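Death on curing protein (Enterobacteria phage P1, PDB 3DD7) acts as the toxin of the phage P1 Phd-Doc addiction module, a Fic/DOC-family protein that probably blocks translation and is itself inhibited by the antitoxin Phd. Local coordinates at residues 1-13 against 32-44. The protein carries 2 engineered substitutions. Residues are numbered along the deposited sequence; the frame is centred on the assembly and turned at random.
Sequences MRHISPEELIALH and AEAIIGRVQARVA
Gln40 reaches out of helix 32-44 to lie alongside His3 in the N-terminal arm, the two side chains running antiparallel. Its extended chain rests CG obliquely on the imidazole, 4.2 Å from the ring centroid in an off-centre CH-pi contact, while ring and amide planes stand 57° apart. NE2 of Gln40 comes 2.9 Å from Ile4 O, but at an angle too poor for a hydrogen bond; it has a weak one with Tyr58 OH. With CG anti to its carbonyl carbon (chi1 -75°), His3 sets its imidazole against both Gln40 and Val43; Val43 CG1 meets the ring edge, 4.0 Å from His3 CE1, and ND1 is hydrogen-bonded to Tyr58 OH, which helps fix the ring's rotation. Farther along, the Pro6 ring packs its CG on the backbone of Glu33, 3.8 Å from Glu33 CA. Leu9 CD2 packs on Ile36 CG1 in one of two conformers of Ile36, and Ile10 CD1 touches the Ala32 methyl. Ser5 OG caps helix 6-13 by accepting from Glu8 N. The short helical segments cross at 120°, 9.3 Å apart, an interhelical packing that, with the N-terminal arm running antiparallel to helix 32-44 and diverging toward Met1, belongs to the all-alpha Fic/DOC fold.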
loop_
_atom_site.group_PDB
_atom_site.type_symbol
_atom_site.label_atom_id
_atom_site.label_comp_id
_atom_site.label_asym_id
_atom_site.label_seq_id
_atom_site.Cartn_x
_atom_site.Cartn_y
_atom_site.Cartn_z
ATOM N N MET A 1 -16.912 2.398 2.709
ATOM C CA MET A 1 -15.553 2.769 3.209
ATOM C C MET A 1 -14.812 3.570 2.149
ATOM O O MET A 1 -15.172 3.538 0.977
ATOM C CB MET A 1 -14.740 1.528 3.635
ATOM C CG MET A 1 -14.566 0.478 2.557
ATOM S SD MET A 1 -13.499 -0.926 3.016
ATOM C CE MET A 1 -14.428 -1.675 4.362
ATOM N N ARG A 2 -13.787 4.300 2.576
ATOM C CA ARG A 2 -13.051 5.174 1.677
ATOM C C ARG A 2 -11.903 4.429 1.006
ATOM O O ARG A 2 -10.985 3.952 1.669
ATOM C CB ARG A 2 -12.548 6.407 2.422
ATOM C CG ARG A 2 -13.669 7.374 2.805
ATOM C CD ARG A 2 -13.502 7.891 4.212
ATOM N N HIS A 3 -11.964 4.349 -0.315
ATOM C CA HIS A 3 -10.982 3.612 -1.084
ATOM C C HIS A 3 -9.929 4.509 -1.726
ATOM O O HIS A 3 -10.021 5.740 -1.664
ATOM C CB HIS A 3 -11.684 2.772 -2.142
ATOM C CG HIS A 3 -12.361 1.564 -1.582
ATOM N ND1 HIS A 3 -11.683 0.390 -1.328
ATOM C CD2 HIS A 3 -13.647 1.354 -1.208
ATOM C CE1 HIS A 3 -12.525 -0.498 -0.826
ATOM N NE2 HIS A 3 -13.724 0.057 -0.757
ATOM N N ILE A 4 -8.909 3.872 -2.299
ATOM C CA ILE A 4 -7.830 4.577 -2.985
ATOM C C ILE A 4 -8.015 4.354 -4.464
ATOM O O ILE A 4 -8.076 3.208 -4.912
ATOM C CB ILE A 4 -6.434 4.029 -2.586
ATOM C CG1 ILE A 4 -6.218 4.168 -1.077
ATOM C CG2 ILE A 4 -5.324 4.724 -3.399
ATOM C CD1 ILE A 4 -4.943 3.564 -0.593
ATOM N N SER A 5 -8.106 5.446 -5.215
ATOM C CA SER A 5 -8.293 5.367 -6.646
ATOM C C SER A 5 -6.960 5.047 -7.351
ATOM O O SER A 5 -5.884 5.262 -6.784
ATOM C CB SER A 5 -8.855 6.689 -7.173
ATOM O OG SER A 5 -7.844 7.680 -7.211
ATOM N N PRO A 6 -7.030 4.562 -8.600
ATOM C CA PRO A 6 -5.810 4.282 -9.350
ATOM C C PRO A 6 -4.948 5.521 -9.519
ATOM O O PRO A 6 -3.729 5.434 -9.440
ATOM C CB PRO A 6 -6.331 3.831 -10.723
ATOM C CG PRO A 6 -7.696 3.355 -10.470
ATOM C CD PRO A 6 -8.233 4.236 -9.383
ATOM N N GLU A 7 -5.578 6.664 -9.776
ATOM C CA GLU A 7 -4.828 7.894 -10.033
ATOM C C GLU A 7 -4.202 8.378 -8.718
ATOM O O GLU A 7 -3.084 8.892 -8.693
ATOM C CB GLU A 7 -5.725 8.947 -10.684
ATOM C CG GLU A 7 -6.958 9.269 -9.886
ATOM N N GLU A 8 -4.902 8.153 -7.611
ATOM C CA GLU A 8 -4.331 8.469 -6.311
ATOM C C GLU A 8 -3.142 7.569 -6.012
ATOM O O GLU A 8 -2.151 8.017 -5.454
ATOM C CB GLU A 8 -5.369 8.339 -5.208
ATOM C CG GLU A 8 -4.886 8.861 -3.879
ATOM C CD GLU A 8 -6.032 9.195 -2.945
ATOM O OE1 GLU A 8 -6.987 8.392 -2.839
ATOM O OE2 GLU A 8 -5.988 10.281 -2.336
ATOM N N LEU A 9 -3.247 6.294 -6.374
ATOM C CA LEU A 9 -2.137 5.364 -6.162
ATOM C C LEU A 9 -0.920 5.844 -6.935
ATOM O O LEU A 9 0.201 5.892 -6.419
ATOM C CB LEU A 9 -2.509 3.969 -6.633
ATOM C CG LEU A 9 -1.448 2.920 -6.301
ATOM C CD1 LEU A 9 -1.626 2.500 -4.836
ATOM C CD2 LEU A 9 -1.546 1.733 -7.240
ATOM N N ILE A 10 -1.151 6.193 -8.192
ATOM C CA ILE A 10 -0.090 6.724 -9.037
ATOM C C ILE A 10 0.541 8.012 -8.445
ATOM O O ILE A 10 1.769 8.142 -8.386
ATOM C CB ILE A 10 -0.611 6.949 -10.476
ATOM C CG1 ILE A 10 -1.164 5.625 -11.047
ATOM C CG2 ILE A 10 0.481 7.543 -11.364
ATOM C CD1 ILE A 10 -1.865 5.761 -12.404
ATOM N N ALA A 11 -0.288 8.959 -8.017
ATOM C CA ALA A 11 0.227 10.215 -7.461
ATOM C C ALA A 11 1.051 9.941 -6.193
ATOM O O ALA A 11 2.093 10.566 -5.964
ATOM C CB ALA A 11 -0.904 11.175 -7.170
ATOM N N LEU A 12 0.583 8.995 -5.386
ATOM C CA LEU A 12 1.282 8.630 -4.158
ATOM C C LEU A 12 2.652 8.040 -4.499
ATOM O O LEU A 12 3.658 8.432 -3.921
ATOM C CB LEU A 12 0.458 7.637 -3.340
ATOM C CG LEU A 12 0.991 7.206 -1.971
ATOM C CD1 LEU A 12 -0.157 6.605 -1.160
ATOM C CD2 LEU A 12 2.158 6.186 -2.069
ATOM N N HIS A 13 2.685 7.101 -5.438
ATOM C CA HIS A 13 3.963 6.611 -5.977
ATOM C C HIS A 13 4.891 7.735 -6.444
ATOM O O HIS A 13 6.073 7.762 -6.086
ATOM C CB HIS A 13 3.718 5.633 -7.122
ATOM C CG HIS A 13 4.944 5.321 -7.926
ATOM N ND1 HIS A 13 5.318 6.051 -9.032
ATOM C CD2 HIS A 13 5.848 4.324 -7.815
ATOM C CE1 HIS A 13 6.416 5.539 -9.551
ATOM N NE2 HIS A 13 6.763 4.487 -8.831
ATOM N N ALA A 32 -2.463 -0.069 -13.250
ATOM C CA ALA A 32 -2.933 0.523 -11.988
ATOM C C ALA A 32 -4.453 0.381 -11.876
ATOM O O ALA A 32 -4.978 -0.121 -10.882
ATOM C CB ALA A 32 -2.529 1.984 -11.903
ATOM N N GLU A 33 -5.143 0.810 -12.926
ATOM C CA GLU A 33 -6.587 0.707 -13.002
ATOM C C GLU A 33 -7.073 -0.742 -12.898
ATOM O O GLU A 33 -8.061 -1.018 -12.219
ATOM C CB GLU A 33 -7.057 1.310 -14.316
ATOM C CG GLU A 33 -8.548 1.318 -14.474
ATOM C CD GLU A 33 -8.977 2.206 -15.612
ATOM O OE1 GLU A 33 -8.466 2.021 -16.736
ATOM O OE2 GLU A 33 -9.822 3.097 -15.376
ATOM N N ALA A 34 -6.394 -1.651 -13.595
ATOM C CA ALA A 34 -6.766 -3.063 -13.584
ATOM C C ALA A 34 -6.664 -3.617 -12.163
ATOM O O ALA A 34 -7.610 -4.213 -11.638
ATOM C CB ALA A 34 -5.879 -3.865 -14.546
ATOM N N ILE A 35 -5.517 -3.391 -11.530
ATOM C CA ILE A 35 -5.269 -3.978 -10.222
ATOM C C ILE A 35 -6.158 -3.391 -9.137
ATOM O O ILE A 35 -6.798 -4.141 -8.390
ATOM C CB ILE A 35 -3.774 -3.904 -9.848
ATOM C CG1 ILE A 35 -3.007 -4.870 -10.753
ATOM C CG2 ILE A 35 -3.582 -4.217 -8.350
ATOM C CD1 ILE A 35 -1.507 -4.818 -10.627
ATOM N N ILE A 36 -6.209 -2.064 -9.067
ATOM C CA ILE A 36 -6.994 -1.404 -8.028
ATOM C C ILE A 36 -8.499 -1.602 -8.238
ATOM O O ILE A 36 -9.238 -1.787 -7.264
ATOM C CB ILE A 36 -6.592 0.082 -7.852
ATOM C CG1 ILE A 36 -5.069 0.204 -7.658
ATOM C CG2 ILE A 36 -7.351 0.724 -6.684
ATOM C CD1 ILE A 36 -4.474 -0.719 -6.598
ATOM N N GLY A 37 -8.939 -1.584 -9.498
ATOM C CA GLY A 37 -10.323 -1.928 -9.832
ATOM C C GLY A 37 -10.663 -3.325 -9.327
ATOM O O GLY A 37 -11.721 -3.536 -8.723
ATOM N N ARG A 38 -9.756 -4.277 -9.555
ATOM C CA ARG A 38 -9.900 -5.652 -9.048
ATOM C C ARG A 38 -10.058 -5.699 -7.516
ATOM O O ARG A 38 -10.896 -6.446 -6.990
ATOM C CB ARG A 38 -8.704 -6.517 -9.479
ATOM C CG ARG A 38 -8.766 -7.030 -10.921
ATOM N N VAL A 39 -9.266 -4.894 -6.806
ATOM C CA VAL A 39 -9.299 -4.855 -5.347
ATOM C C VAL A 39 -10.675 -4.401 -4.877
ATOM O O VAL A 39 -11.286 -5.005 -4.000
ATOM C CB VAL A 39 -8.188 -3.917 -4.757
ATOM C CG1 VAL A 39 -8.407 -3.651 -3.235
ATOM C CG2 VAL A 39 -6.819 -4.513 -5.001
ATOM N N GLN A 40 -11.157 -3.330 -5.479
ATOM C CA GLN A 40 -12.393 -2.728 -5.037
ATOM C C GLN A 40 -13.571 -3.622 -5.374
ATOM O O GLN A 40 -14.488 -3.779 -4.565
ATOM C CB GLN A 40 -12.536 -1.348 -5.648
ATOM C CG GLN A 40 -11.523 -0.376 -5.057
ATOM C CD GLN A 40 -11.414 0.915 -5.819
ATOM O OE1 GLN A 40 -12.123 1.132 -6.783
ATOM N NE2 GLN A 40 -10.515 1.789 -5.375
ATOM N N ALA A 41 -13.547 -4.203 -6.574
ATOM C CA ALA A 41 -14.586 -5.154 -6.993
ATOM C C ALA A 41 -14.652 -6.347 -6.032
ATOM O O ALA A 41 -15.724 -6.774 -5.631
ATOM C CB ALA A 41 -14.313 -5.642 -8.425
ATOM N N ARG A 42 -13.491 -6.889 -5.681
ATOM C CA ARG A 42 -13.419 -8.024 -4.777
ATOM C C ARG A 42 -13.957 -7.669 -3.392
ATOM O O ARG A 42 -14.708 -8.448 -2.792
ATOM C CB ARG A 42 -11.974 -8.514 -4.689
ATOM C CG ARG A 42 -11.718 -9.598 -3.674
ATOM C CD ARG A 42 -10.218 -9.959 -3.650
ATOM N N VAL A 43 -13.576 -6.497 -2.894
ATOM C CA VAL A 43 -14.070 -6.022 -1.600
ATOM C C VAL A 43 -15.603 -5.963 -1.566
ATOM O O VAL A 43 -16.233 -6.421 -0.593
ATOM C CB VAL A 43 -13.436 -4.662 -1.206
ATOM C CG1 VAL A 43 -14.220 -3.996 -0.048
ATOM C CG2 VAL A 43 -11.970 -4.867 -0.844
ATOM N N ALA A 44 -16.201 -5.432 -2.632
ATOM C CA ALA A 44 -17.664 -5.410 -2.742
ATOM C C ALA A 44 -18.246 -6.807 -2.873
ATOM O O ALA A 44 -19.187 -7.167 -2.156
ATOM C CB ALA A 44 -18.117 -4.547 -3.912
#